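Local coordinates for 3-keto-5-aminohexanoate cleavage protein (Burkholderia xenovorans LB400, PDB 3E02) that binds zinc and probably cleaves beta-keto acids such as 3-keto-5-aminohexanoate, at residues 19-23 with 130-136; 31-35 with 70-75; 241-245 with 279-283; 106-110 with 298-303. All blocks are in the same frame, centred on the assembly; numbering follows the deposited sequence.

Interaction 1. Residues 19-23 with 130-136. With EDO (1,2-ethanediol), chain E.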
loop_
_atom_site.group_PDB
_atom_site.type_symbol
_atom_site.label_atom_id
_atom_site.label_comp_id
_atom_site.label_asym_id
_atom_site.label_seq_id
_atom_site.Cartn_x
_atom_site.Cartn_y
_atom_site.Cartn_z
ATOM N N HIS A 19 -11.097 -29.669 -6.221
ATOM C CA HIS A 19 -10.524 -30.533 -7.263
ATOM C C HIS A 19 -11.356 -31.801 -7.338
ATOM O O HIS A 19 -11.923 -32.239 -6.335
ATOM C CB HIS A 19 -9.056 -30.858 -7.002
ATOM C CG HIS A 19 -8.183 -29.644 -7.010
ATOM N ND1 HIS A 19 -7.299 -29.359 -5.996
ATOM C CD2 HIS A 19 -8.102 -28.613 -7.883
ATOM C CE1 HIS A 19 -6.682 -28.224 -6.263
ATOM N NE2 HIS A 19 -7.147 -27.750 -7.402
ATOM N N THR A 20 -11.461 -32.372 -8.532
ATOM C CA THR A 20 -12.273 -33.567 -8.760
ATOM C C THR A 20 -11.365 -34.693 -9.290
ATOM O O THR A 20 -10.260 -34.400 -9.754
ATOM C CB THR A 20 -13.470 -33.271 -9.685
ATOM O OG1 THR A 20 -13.006 -33.028 -11.014
ATOM C CG2 THR A 20 -14.287 -32.053 -9.176
ATOM N N PRO A 21 -11.799 -35.975 -9.175
ATOM C CA PRO A 21 -10.954 -37.123 -9.594
ATOM C C PRO A 21 -10.361 -37.092 -11.001
ATOM O O PRO A 21 -9.227 -37.552 -11.206
ATOM C CB PRO A 21 -11.898 -38.312 -9.444
ATOM C CG PRO A 21 -12.793 -37.889 -8.295
ATOM C CD PRO A 21 -13.069 -36.452 -8.579
ATOM N N THR A 22 -11.128 -36.571 -11.954
ATOM C CA THR A 22 -10.670 -36.410 -13.338
ATOM C C THR A 22 -9.380 -35.575 -13.449
ATOM O O THR A 22 -8.550 -35.824 -14.321
ATOM C CB THR A 22 -11.764 -35.731 -14.211
ATOM O OG1 THR A 22 -12.880 -36.620 -14.332
ATOM C CG2 THR A 22 -11.228 -35.354 -15.634
HETATM N N MSE A 23 -9.211 -34.634 -12.535
HETATM C CA MSE A 23 -8.108 -33.669 -12.581
HETATM C C MSE A 23 -6.738 -34.210 -12.219
HETATM O O MSE A 23 -5.725 -33.648 -12.634
HETATM C CB MSE A 23 -8.437 -32.468 -11.703
HETATM C CG MSE A 23 -9.783 -31.841 -12.060
HETATM SE SE MSE A 23 -10.086 -30.240 -11.116
HETATM C CE MSE A 23 -11.804 -29.919 -11.869
ATOM N N THR A 130 -13.418 -34.827 -21.196
ATOM C CA THR A 130 -14.173 -35.969 -20.642
ATOM C C THR A 130 -13.960 -36.023 -19.122
ATOM O O THR A 130 -12.934 -35.553 -18.620
ATOM C CB THR A 130 -13.758 -37.341 -21.235
ATOM O OG1 THR A 130 -12.432 -37.671 -20.813
ATOM C CG2 THR A 130 -13.829 -37.340 -22.759
ATOM N N PHE A 131 -14.933 -36.611 -18.427
ATOM C CA PHE A 131 -14.922 -36.753 -16.973
ATOM C C PHE A 131 -15.169 -38.191 -16.575
ATOM O O PHE A 131 -15.991 -38.874 -17.195
ATOM C CB PHE A 131 -15.952 -35.824 -16.332
ATOM C CG PHE A 131 -15.502 -34.402 -16.264
ATOM C CD1 PHE A 131 -15.726 -33.518 -17.323
ATOM C CD2 PHE A 131 -14.819 -33.947 -15.147
ATOM C CE1 PHE A 131 -15.274 -32.188 -17.232
ATOM C CE2 PHE A 131 -14.374 -32.632 -15.059
ATOM C CZ PHE A 131 -14.603 -31.761 -16.110
ATOM N N LYS A 132 -14.469 -38.631 -15.528
ATOM C CA LYS A 132 -14.558 -40.009 -15.043
ATOM C C LYS A 132 -15.925 -40.350 -14.442
ATOM O O LYS A 132 -16.443 -41.441 -14.684
ATOM C CB LYS A 132 -13.436 -40.293 -14.024
ATOM C CG LYS A 132 -13.299 -41.759 -13.609
ATOM C CD LYS A 132 -12.098 -41.966 -12.717
ATOM C CE LYS A 132 -11.986 -43.419 -12.282
ATOM N NZ LYS A 132 -10.790 -43.560 -11.405
ATOM N N PHE A 133 -16.480 -39.421 -13.666
ATOM C CA PHE A 133 -17.762 -39.613 -12.966
ATOM C C PHE A 133 -18.785 -38.549 -13.366
ATOM O O PHE A 133 -18.420 -37.391 -13.628
ATOM C CB PHE A 133 -17.553 -39.588 -11.450
ATOM C CG PHE A 133 -16.562 -40.608 -10.956
ATOM C CD1 PHE A 133 -16.906 -41.961 -10.907
ATOM C CD2 PHE A 133 -15.290 -40.219 -10.522
ATOM C CE1 PHE A 133 -15.996 -42.917 -10.445
ATOM C CE2 PHE A 133 -14.369 -41.173 -10.041
ATOM C CZ PHE A 133 -14.721 -42.518 -10.013
ATOM N N ASP A 134 -20.059 -38.956 -13.365
ATOM C CA ASP A 134 -21.193 -38.120 -13.771
ATOM C C ASP A 134 -21.375 -36.859 -12.958
ATOM O O ASP A 134 -21.869 -35.886 -13.494
ATOM C CB ASP A 134 -22.530 -38.882 -13.671
ATOM C CG ASP A 134 -22.673 -39.970 -14.685
ATOM O OD1 ASP A 134 -21.859 -40.045 -15.639
ATOM O OD2 ASP A 134 -23.631 -40.756 -14.520
ATOM N N TRP A 135 -21.029 -36.905 -11.675
ATOM C CA TRP A 135 -21.192 -35.741 -10.782
ATOM C C TRP A 135 -20.244 -34.571 -11.004
ATOM O O TRP A 135 -20.567 -33.447 -10.608
ATOM C CB TRP A 135 -21.083 -36.164 -9.301
ATOM C CG TRP A 135 -19.712 -36.570 -8.867
ATOM C CD1 TRP A 135 -19.198 -37.819 -8.886
ATOM C CD2 TRP A 135 -18.682 -35.718 -8.350
ATOM N NE1 TRP A 135 -17.922 -37.814 -8.423
ATOM C CE2 TRP A 135 -17.570 -36.537 -8.080
ATOM C CE3 TRP A 135 -18.598 -34.340 -8.074
ATOM C CZ2 TRP A 135 -16.380 -36.032 -7.558
ATOM C CZ3 TRP A 135 -17.426 -33.834 -7.551
ATOM C CH2 TRP A 135 -16.327 -34.679 -7.292
ATOM N N GLU A 136 -19.103 -34.812 -11.651
ATOM C CA GLU A 136 -18.029 -33.812 -11.725
ATOM C C GLU A 136 -18.348 -32.587 -12.555
ATOM O O GLU A 136 -18.235 -31.466 -12.050
ATOM C CB GLU A 136 -16.709 -34.442 -12.196
ATOM C CG GLU A 136 -16.205 -35.575 -11.335
ATOM C CD GLU A 136 -14.933 -36.158 -11.898
ATOM O OE1 GLU A 136 -13.878 -35.535 -11.745
ATOM O OE2 GLU A 136 -14.998 -37.227 -12.519
HETATM C C1 EDO E . -18.206 -36.896 -19.976
HETATM O O1 EDO E . -16.998 -37.621 -20.137
HETATM C C2 EDO E . -17.904 -35.414 -20.100
HETATM O O2 EDO E . -18.911 -34.686 -19.396
#

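Interaction 2. Residues 31-35 with 70-75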
loop_
_atom_site.group_PDB
_atom_site.type_symbol
_atom_site.label_atom_id
_atom_site.label_comp_id
_atom_site.label_asym_id
_atom_site.label_seq_id
_atom_site.Cartn_x
_atom_site.Cartn_y
_atom_site.Cartn_z
ATOM N N PRO A 31 -10.795 -43.122 2.619
ATOM C CA PRO A 31 -10.232 -42.886 3.952
ATOM C C PRO A 31 -8.800 -43.411 4.120
ATOM O O PRO A 31 -7.989 -42.736 4.733
ATOM C CB PRO A 31 -11.212 -43.607 4.873
ATOM C CG PRO A 31 -12.489 -43.516 4.144
ATOM C CD PRO A 31 -12.120 -43.757 2.712
ATOM N N GLU A 32 -8.484 -44.550 3.505
ATOM C CA GLU A 32 -7.149 -45.154 3.588
ATOM C C GLU A 32 -6.099 -44.277 2.887
ATOM O O GLU A 32 -4.974 -44.142 3.378
ATOM C CB GLU A 32 -7.134 -46.576 3.004
ATOM C CG GLU A 32 -7.946 -47.608 3.795
ATOM C CD GLU A 32 -9.467 -47.452 3.686
ATOM O OE1 GLU A 32 -9.993 -47.015 2.625
ATOM O OE2 GLU A 32 -10.137 -47.763 4.690
ATOM N N GLU A 33 -6.470 -43.708 1.738
ATOM C CA GLU A 33 -5.606 -42.760 1.011
ATOM C C GLU A 33 -5.380 -41.483 1.828
ATOM O O GLU A 33 -4.267 -40.963 1.846
ATOM C CB GLU A 33 -6.197 -42.404 -0.363
ATOM C CG GLU A 33 -6.133 -43.554 -1.354
ATOM C CD GLU A 33 -6.989 -43.374 -2.606
ATOM O OE1 GLU A 33 -7.890 -42.502 -2.651
ATOM O OE2 GLU A 33 -6.742 -44.136 -3.564
ATOM N N ILE A 34 -6.436 -40.992 2.486
ATOM C CA ILE A 34 -6.366 -39.804 3.343
ATOM C C ILE A 34 -5.432 -40.037 4.541
ATOM O O ILE A 34 -4.626 -39.164 4.862
ATOM C CB ILE A 34 -7.780 -39.318 3.772
ATOM C CG1 ILE A 34 -8.524 -38.776 2.541
ATOM C CG2 ILE A 34 -7.683 -38.219 4.859
ATOM C CD1 ILE A 34 -9.991 -38.532 2.746
ATOM N N VAL A 35 -5.513 -41.215 5.170
ATOM C CA VAL A 35 -4.605 -41.567 6.273
ATOM C C VAL A 35 -3.152 -41.623 5.781
ATOM O O VAL A 35 -2.272 -41.021 6.391
ATOM C CB VAL A 35 -4.965 -42.915 6.937
ATOM C CG1 VAL A 35 -3.908 -43.307 8.002
ATOM C CG2 VAL A 35 -6.368 -42.855 7.555
ATOM N N ARG A 70 -13.486 -42.969 9.807
ATOM C CA ARG A 70 -12.649 -43.964 9.120
ATOM C C ARG A 70 -11.218 -43.460 8.848
ATOM O O ARG A 70 -10.382 -44.240 8.379
ATOM C CB ARG A 70 -13.330 -44.472 7.854
ATOM C CG ARG A 70 -14.555 -45.336 8.163
ATOM C CD ARG A 70 -15.499 -45.511 6.981
ATOM N NE ARG A 70 -14.854 -46.087 5.803
ATOM C CZ ARG A 70 -15.453 -46.309 4.633
ATOM N NH1 ARG A 70 -16.743 -46.007 4.443
ATOM N NH2 ARG A 70 -14.739 -46.827 3.631
ATOM N N PHE A 71 -10.938 -42.175 9.114
ATOM C CA PHE A 71 -9.559 -41.653 9.056
ATOM C C PHE A 71 -9.047 -40.884 10.290
ATOM O O PHE A 71 -7.833 -40.893 10.526
ATOM C CB PHE A 71 -9.256 -40.895 7.751
ATOM C CG PHE A 71 -10.157 -39.721 7.446
ATOM C CD1 PHE A 71 -9.932 -38.472 8.033
ATOM C CD2 PHE A 71 -11.156 -39.824 6.472
ATOM C CE1 PHE A 71 -10.730 -37.356 7.696
ATOM C CE2 PHE A 71 -11.956 -38.713 6.120
ATOM C CZ PHE A 71 -11.745 -37.482 6.733
ATOM N N LEU A 72 -9.927 -40.245 11.070
ATOM C CA LEU A 72 -9.481 -39.482 12.261
ATOM C C LEU A 72 -8.756 -40.322 13.333
ATOM O O LEU A 72 -7.611 -39.985 13.684
ATOM C CB LEU A 72 -10.616 -38.622 12.857
ATOM C CG LEU A 72 -11.118 -37.452 12.005
ATOM C CD1 LEU A 72 -12.328 -36.785 12.656
ATOM C CD2 LEU A 72 -10.023 -36.425 11.727
ATOM N N PRO A 73 -9.384 -41.425 13.835
ATOM C CA PRO A 73 -8.666 -42.274 14.806
ATOM C C PRO A 73 -7.333 -42.816 14.263
ATOM O O PRO A 73 -6.341 -42.853 14.990
ATOM C CB PRO A 73 -9.637 -43.439 15.070
ATOM C CG PRO A 73 -10.917 -43.051 14.521
ATOM C CD PRO A 73 -10.737 -41.942 13.555
ATOM N N GLN A 74 -7.315 -43.164 12.976
ATOM C CA GLN A 74 -6.134 -43.731 12.321
ATOM C C GLN A 74 -5.018 -42.695 12.245
ATOM O O GLN A 74 -3.862 -43.014 12.514
ATOM C CB GLN A 74 -6.464 -44.253 10.915
ATOM C CG GLN A 74 -7.453 -45.437 10.839
ATOM C CD GLN A 74 -8.911 -45.088 11.112
ATOM O OE1 GLN A 74 -9.275 -43.923 11.250
ATOM N NE2 GLN A 74 -9.752 -46.106 11.215
ATOM N N LEU A 75 -5.364 -41.458 11.886
ATOM C CA LEU A 75 -4.380 -40.365 11.860
ATOM C C LEU A 75 -3.847 -40.075 13.255
ATOM O O LEU A 75 -2.637 -39.930 13.426
ATOM C CB LEU A 75 -4.959 -39.084 11.233
ATOM C CG LEU A 75 -5.070 -39.093 9.711
ATOM C CD1 LEU A 75 -5.921 -37.911 9.216
ATOM C CD2 LEU A 75 -3.674 -39.072 9.082
HETATM O O HOH W 1 -8.470 -45.804 6.950
HETATM O O HOH W 2 -12.146 -47.440 6.079
#

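Interaction 3. Residues 241-245 with 279-283. With EDO (1,2-ethanediol), chain L.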
loop_
_atom_site.group_PDB
_atom_site.type_symbol
_atom_site.label_atom_id
_atom_site.label_comp_id
_atom_site.label_asym_id
_atom_site.label_seq_id
_atom_site.Cartn_x
_atom_site.Cartn_y
_atom_site.Cartn_z
HETATM N N MSE A 241 3.075 -21.764 -4.191
HETATM C CA MSE A 241 4.448 -21.595 -3.683
HETATM C C MSE A 241 4.925 -20.152 -3.501
HETATM O O MSE A 241 5.479 -19.835 -2.441
HETATM C CB MSE A 241 5.446 -22.467 -4.454
HETATM C CG MSE A 241 5.210 -23.950 -4.189
HETATM SE SE MSE A 241 5.494 -24.484 -2.319
HETATM C CE MSE A 241 4.679 -26.232 -2.404
ATOM N N PRO A 242 4.722 -19.280 -4.507
ATOM C CA PRO A 242 5.084 -17.861 -4.305
ATOM C C PRO A 242 4.354 -17.211 -3.139
ATOM O O PRO A 242 4.976 -16.487 -2.366
ATOM C CB PRO A 242 4.661 -17.192 -5.622
ATOM C CG PRO A 242 4.551 -18.267 -6.587
ATOM C CD PRO A 242 4.283 -19.533 -5.890
ATOM N N PHE A 243 3.056 -17.483 -3.003
ATOM C CA PHE A 243 2.278 -16.886 -1.892
ATOM C C PHE A 243 2.682 -17.369 -0.507
ATOM O O PHE A 243 2.829 -16.547 0.383
ATOM C CB PHE A 243 0.765 -16.995 -2.102
ATOM C CG PHE A 243 0.213 -15.815 -2.815
ATOM C CD1 PHE A 243 0.505 -15.600 -4.161
ATOM C CD2 PHE A 243 -0.497 -14.847 -2.117
ATOM C CE1 PHE A 243 0.034 -14.459 -4.819
ATOM C CE2 PHE A 243 -0.966 -13.712 -2.762
ATOM C CZ PHE A 243 -0.693 -13.511 -4.096
ATOM N N VAL A 244 2.870 -18.674 -0.334
ATOM C CA VAL A 244 3.300 -19.203 0.968
ATOM C C VAL A 244 4.746 -18.789 1.282
ATOM O O VAL A 244 5.059 -18.607 2.445
ATOM C CB VAL A 244 3.070 -20.709 1.144
ATOM C CG1 VAL A 244 1.554 -21.013 1.054
ATOM C CG2 VAL A 244 3.872 -21.556 0.142
ATOM N N THR A 245 5.606 -18.644 0.261
ATOM C CA THR A 245 6.981 -18.128 0.464
ATOM C C THR A 245 6.901 -16.668 0.950
ATOM O O THR A 245 7.601 -16.275 1.897
ATOM C CB THR A 245 7.843 -18.270 -0.782
ATOM O OG1 THR A 245 7.878 -19.656 -1.154
ATOM C CG2 THR A 245 9.285 -17.757 -0.540
ATOM N N LYS A 279 8.781 -29.316 -0.304
ATOM C CA LYS A 279 9.216 -28.118 -1.043
ATOM C C LYS A 279 9.188 -26.843 -0.202
ATOM O O LYS A 279 10.191 -26.121 -0.150
ATOM C CB LYS A 279 8.434 -27.916 -2.350
ATOM C CG LYS A 279 8.809 -26.617 -3.074
ATOM C CD LYS A 279 8.231 -26.508 -4.469
ATOM C CE LYS A 279 8.973 -27.343 -5.465
ATOM N NZ LYS A 279 8.622 -27.012 -6.875
ATOM N N ILE A 280 8.058 -26.560 0.443
ATOM C CA ILE A 280 7.960 -25.349 1.261
ATOM C C ILE A 280 8.943 -25.395 2.431
ATOM O O ILE A 280 9.545 -24.369 2.765
ATOM C CB ILE A 280 6.511 -24.980 1.693
ATOM C CG1 ILE A 280 6.466 -23.534 2.263
ATOM C CG2 ILE A 280 5.905 -26.036 2.634
ATOM C CD1 ILE A 280 7.113 -22.440 1.327
ATOM N N ARG A 281 9.166 -26.587 2.992
ATOM C CA ARG A 281 10.162 -26.752 4.046
ATOM C C ARG A 281 11.574 -26.451 3.540
ATOM O O ARG A 281 12.342 -25.801 4.259
ATOM C CB ARG A 281 10.096 -28.142 4.660
ATOM C CG ARG A 281 11.041 -28.289 5.827
ATOM C CD ARG A 281 10.844 -29.597 6.499
ATOM N NE ARG A 281 11.644 -29.685 7.719
ATOM C CZ ARG A 281 11.628 -30.715 8.561
ATOM N NH1 ARG A 281 10.857 -31.779 8.332
ATOM N NH2 ARG A 281 12.403 -30.678 9.649
ATOM N N ARG A 282 11.918 -26.904 2.328
ATOM C CA ARG A 282 13.233 -26.563 1.740
ATOM C C ARG A 282 13.403 -25.041 1.564
ATOM O O ARG A 282 14.433 -24.492 1.949
ATOM C CB ARG A 282 13.489 -27.274 0.419
ATOM C CG ARG A 282 13.732 -28.779 0.577
ATOM C CD ARG A 282 14.299 -29.375 -0.664
ATOM N NE ARG A 282 13.458 -29.155 -1.838
ATOM C CZ ARG A 282 12.403 -29.880 -2.196
ATOM N NH1 ARG A 282 12.024 -30.951 -1.514
ATOM N NH2 ARG A 282 11.743 -29.540 -3.292
ATOM N N ILE A 283 12.368 -24.379 1.039
ATOM C CA ILE A 283 12.371 -22.923 0.837
ATOM C C ILE A 283 12.583 -22.202 2.191
ATOM O O ILE A 283 13.451 -21.327 2.307
ATOM C CB ILE A 283 11.070 -22.425 0.138
ATOM C CG1 ILE A 283 10.976 -22.940 -1.310
ATOM C CG2 ILE A 283 11.032 -20.912 0.139
ATOM C CD1 ILE A 283 9.604 -22.726 -2.009
HETATM C C1 EDO L . 10.487 -33.920 -4.078
HETATM O O1 EDO L . 10.055 -35.280 -4.261
HETATM C C2 EDO L . 9.799 -33.321 -2.852
HETATM O O2 EDO L . 9.286 -31.991 -3.009
#

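Interaction 4. Residues 106-110 with 298-303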
loop_
_atom_site.group_PDB
_atom_site.type_symbol
_atom_site.label_atom_id
_atom_site.label_comp_id
_atom_site.label_asym_id
_atom_site.label_seq_id
_atom_site.Cartn_x
_atom_site.Cartn_y
_atom_site.Cartn_z
ATOM N N ARG A 106 -15.366 -33.237 17.817
ATOM C CA ARG A 106 -14.878 -32.302 18.844
ATOM C C ARG A 106 -13.353 -32.109 18.674
ATOM O O ARG A 106 -12.579 -32.394 19.585
ATOM C CB ARG A 106 -15.302 -32.759 20.246
ATOM C CG ARG A 106 -16.830 -32.699 20.448
ATOM C CD ARG A 106 -17.280 -33.312 21.763
ATOM N NE ARG A 106 -16.819 -32.576 22.942
ATOM C CZ ARG A 106 -17.511 -31.650 23.622
ATOM N NH1 ARG A 106 -18.741 -31.260 23.258
ATOM N NH2 ARG A 106 -16.941 -31.073 24.685
ATOM N N PRO A 107 -12.934 -31.598 17.489
ATOM C CA PRO A 107 -11.517 -31.469 17.189
ATOM C C PRO A 107 -10.853 -30.294 17.901
ATOM O O PRO A 107 -11.528 -29.402 18.406
ATOM C CB PRO A 107 -11.515 -31.228 15.676
ATOM C CG PRO A 107 -12.747 -30.436 15.462
ATOM C CD PRO A 107 -13.753 -31.037 16.397
ATOM N N GLU A 108 -9.524 -30.315 17.915
ATOM C CA GLU A 108 -8.743 -29.204 18.453
ATOM C C GLU A 108 -8.905 -27.951 17.594
ATOM O O GLU A 108 -8.879 -26.825 18.121
ATOM C CB GLU A 108 -7.258 -29.540 18.496
ATOM C CG GLU A 108 -6.889 -30.625 19.462
ATOM C CD GLU A 108 -5.401 -30.754 19.546
ATOM O OE1 GLU A 108 -4.801 -30.045 20.377
ATOM O OE2 GLU A 108 -4.854 -31.555 18.774
ATOM N N VAL A 109 -9.037 -28.158 16.278
ATOM C CA VAL A 109 -9.188 -27.077 15.319
ATOM C C VAL A 109 -10.264 -27.386 14.268
ATOM O O VAL A 109 -10.448 -28.535 13.873
ATOM C CB VAL A 109 -7.833 -26.748 14.612
ATOM C CG1 VAL A 109 -7.996 -25.609 13.595
ATOM C CG2 VAL A 109 -6.745 -26.400 15.649
ATOM N N ALA A 110 -11.020 -26.356 13.896
ATOM C CA ALA A 110 -11.981 -26.430 12.793
ATOM C C ALA A 110 -11.824 -25.194 11.936
ATOM O O ALA A 110 -11.502 -24.120 12.459
ATOM C CB ALA A 110 -13.422 -26.542 13.312
ATOM N N ARG A 298 0.368 -26.351 18.705
ATOM C CA ARG A 298 -0.679 -26.385 19.753
ATOM C C ARG A 298 -0.501 -25.251 20.771
ATOM O O ARG A 298 -1.478 -24.634 21.180
ATOM C CB ARG A 298 -0.694 -27.737 20.491
ATOM C CG ARG A 298 -1.200 -28.902 19.668
ATOM C CD ARG A 298 -1.340 -30.170 20.501
ATOM N NE ARG A 298 -1.986 -31.219 19.705
ATOM C CZ ARG A 298 -1.377 -32.047 18.855
ATOM N NH1 ARG A 298 -0.057 -32.037 18.696
ATOM N NH2 ARG A 298 -2.115 -32.921 18.168
ATOM N N ALA A 299 0.746 -24.994 21.165
ATOM C CA ALA A 299 1.080 -23.913 22.095
ATOM C C ALA A 299 0.835 -22.551 21.451
ATOM O O ALA A 299 0.375 -21.636 22.123
ATOM C CB ALA A 299 2.533 -24.034 22.584
HETATM N N MSE A 300 1.138 -22.416 20.157
HETATM C CA MSE A 300 0.887 -21.165 19.428
HETATM C C MSE A 300 -0.616 -20.886 19.322
HETATM O O MSE A 300 -1.064 -19.803 19.668
HETATM C CB MSE A 300 1.514 -21.191 18.020
HETATM C CG MSE A 300 3.033 -21.107 18.031
HETATM SE SE MSE A 300 3.812 -21.619 16.332
HETATM C CE MSE A 300 3.221 -20.183 15.216
ATOM N N LEU A 301 -1.377 -21.877 18.875
ATOM C CA LEU A 301 -2.831 -21.738 18.703
ATOM C C LEU A 301 -3.654 -21.868 19.993
ATOM O O LEU A 301 -4.849 -21.537 19.982
ATOM C CB LEU A 301 -3.338 -22.735 17.664
ATOM C CG LEU A 301 -2.687 -22.637 16.282
ATOM C CD1 LEU A 301 -3.278 -23.664 15.332
ATOM C CD2 LEU A 301 -2.845 -21.266 15.723
ATOM N N LYS A 302 -3.021 -22.343 21.071
ATOM C CA LYS A 302 -3.651 -22.551 22.382
ATOM C C LYS A 302 -4.808 -23.545 22.260
ATOM O O LYS A 302 -5.924 -23.283 22.682
ATOM C CB LYS A 302 -4.097 -21.221 23.017
ATOM C CG LYS A 302 -3.012 -20.178 23.229
ATOM C CD LYS A 302 -2.021 -20.590 24.298
ATOM C CE LYS A 302 -0.991 -19.489 24.565
ATOM N NZ LYS A 302 -1.634 -18.230 25.078
ATOM N N THR A 303 -4.521 -24.699 21.673
ATOM C CA THR A 303 -5.523 -25.750 21.491
ATOM C C THR A 303 -5.728 -26.528 22.786
ATOM O O THR A 303 -4.897 -26.476 23.691
ATOM C CB THR A 303 -5.148 -26.726 20.364
ATOM O OG1 THR A 303 -3.936 -27.406 20.702
ATOM C CG2 THR A 303 -4.993 -25.977 19.020
#

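Interaction 1. Residues 19-23 with 130-136
Three aromatic rings of 130-136 frame Thr20, Pro21 and Thr22. The Phe133 ring meets Pro21 at its edge, Phe133 CE2 lying 3.8 Å from Pro21 CB, with the CG of its neighbour Lys132 over one face. One face of the Trp135 indole is covered over its centre by Glu136 CG, while Pro21 CD comes obliquely to CZ2 and Thr20 CG2 approaches CH2; Trp135 NE1 is bonded to Asn58 O. At the edge of the Phe131 ring, near its plane, stand Thr20 OG1 and Glu136 OE1.

Both segments belong to loops of this TIM-barrel-type fold, one following strand 10-13 and the other running into helix 136-142, whose first residue is Glu136. Its carboxylate ties them together with two donors on each oxygen; the four fix its rotation and would be expected to stabilise its negative charge. Glu136 OE1 takes Thr20 OG1 (2.8 Å) on its anti lone pair and Thr22 N (2.9 Å) on the syn side, the latter nearly straight at 165°. Glu136 OE2 receives Thr22 OG1 at 2.9 Å, tilted out of the carboxylate plane, and Phe133 N from its own segment. With chi1 at -67°, Thr22 OG1 sits beside its backbone N, where it donates to Glu136 OE2 while accepting from Lys132 N at 2.8 Å (171°).

Interaction 2. Residues 31-35 with 70-75
Pro31, Ile34 and Val35 meet Arg70, Phe71, Gln74 and Leu75 in a mainly apolar, buried contact between the starts of two helices, 31-44 and 72-78, in the outer layer of a TIM-barrel-type fold. Phe71 occupies the N-cap position of helix 72-78, and Phe71 CA lies 5.3 Å from Pro31 CA. Its side chain also touches Leu51 and Ala53 on strand 48-54, which carries the zinc ligands His50 and His52, so the ring joins the helix pair to the barrel wall.

The evidence for a CH-pi contact is direct: Ile34 CG2 stands 4.0 Å from the centroid of the Phe71 ring and only 16° off the normal. The ring is directed there by a chi1 of 58°, which sets CG between the backbone N and the carbonyl carbon. Val35 CG2 wedges between two beta carbons of 70-75, 3.5 Å from Phe71 CB and 3.6 Å from Gln74 CB, while Leu75 CD2 packs against the backbone of Val35.

Nearer the solvent the chemistry changes. Pro31 CG lies over one face of the Arg70 guanidinium, and Pro31 CB packs 3.8 Å from Arg70 CB. At the edge of that guanidinium, in its plane, a water molecule accepts a hydrogen bond from Arg70 NE at 3.0 Å.

Interaction 3. Residues 241-245 with 279-283
A bend at chi2 (-64°) turns the side chain of the selenomethionine Met241 across that of Lys279, laying Met241 SE 4.0 Å from both Lys279 CG and Lys279 CD and its CE beside Lys279 CB. On the facing side, chi1 of -167° places Ile280 CG1 opposite the backbone N, and the next bond carries Ile280 CD1 to 3.6 Å from Val244 CG2. Ile280 CD1 also approaches Thr245 OG1.

Thr245 meets Ile283 at about a right angle: Thr245 OG1 is 3.6 Å from both Ile283 CG2 and Ile283 CD1, although its polar need is met within its own helix. Thr245 OG1 donates to Met241 O at 2.7 Å from above the carbonyl plane, while Thr245 N reaches the same oxygen from the opposite face. The hydroxyl can therefore pack among methyl groups without losing a bond.

The second subunit closes over the pair: its Leu287 packs on Met241, and Thr245 of the second subunit packs on Thr245 of this chain. Both segments belong to outer helices of a TIM-barrel-type fold and run in broadly the same direction, their axes 10.7 Å apart and crossing at -44°. Beneath them lies strand 253-256, where Val254 touches Val244 and Ile280, and Val256 touches Met241 and Ile280.

Interaction 4. Residues 106-110 with 298-303
Glu108 and Arg298 form a salt bridge joining the start of a TIM-barrel-type strand, 109-113, to the C-terminal end of helix 294-301. The charged part is a side-on grip on one oxygen: Glu108 OE2 receives Arg298 NE at 3.0 Å and Arg298 NH2 at 3.1 Å, both through its syn lone pair. Carboxylate and guanidinium are only 12° from coplanar, yet both N-H bonds reach the oxygen at a bent angle. A weak bond also runs from Arg298 NE to Glu108 OE1. Arg298 NH1 turns to other partners, Asp295 and the carbonyl of Asp80, which hold the far side of the guanidinium.

A hydrogen bond from an uncharged donor comes from Thr303, just beyond the helix. Thr303 OG1 donates to Glu108 OE1 at 2.8 Å from above the carboxylate plane, a different approach from that of the arginine. A chi1 of 63° puts this hydroxyl between its backbone N and carbonyl carbon and swings CG2 toward the strand.

Apolar contacts centre on Val109, whose side chain also touches Ile82 and Asn84 of strand 82-85. Val109 CG2, set beside the backbone N, lies 4.4 Å from Leu301 CD1 and 3.8 Å from Thr303 CG2.

Overall arrangement
All four contacts join parts of one TIM-barrel-type domain, but they share no helix or strand and none touches another. Interactions 2 and 3 are buried helix-helix contacts resting on barrel strands, and are essentially apolar across their segments; water lies on the outer side of interaction 2, whereas interaction 3 lies against a second subunit. Interactions 1 and 4 each rely on a glutamate. In the partly buried loop contact of interaction 1 its donors are uncharged, while in interaction 4, a buried contact, an arginine makes a salt bridge. These two lie on opposite sides of the chain's centre, their centres about 34 Å apart. Interactions 2 and 4 approach most closely, about 6 Å between nearest atoms.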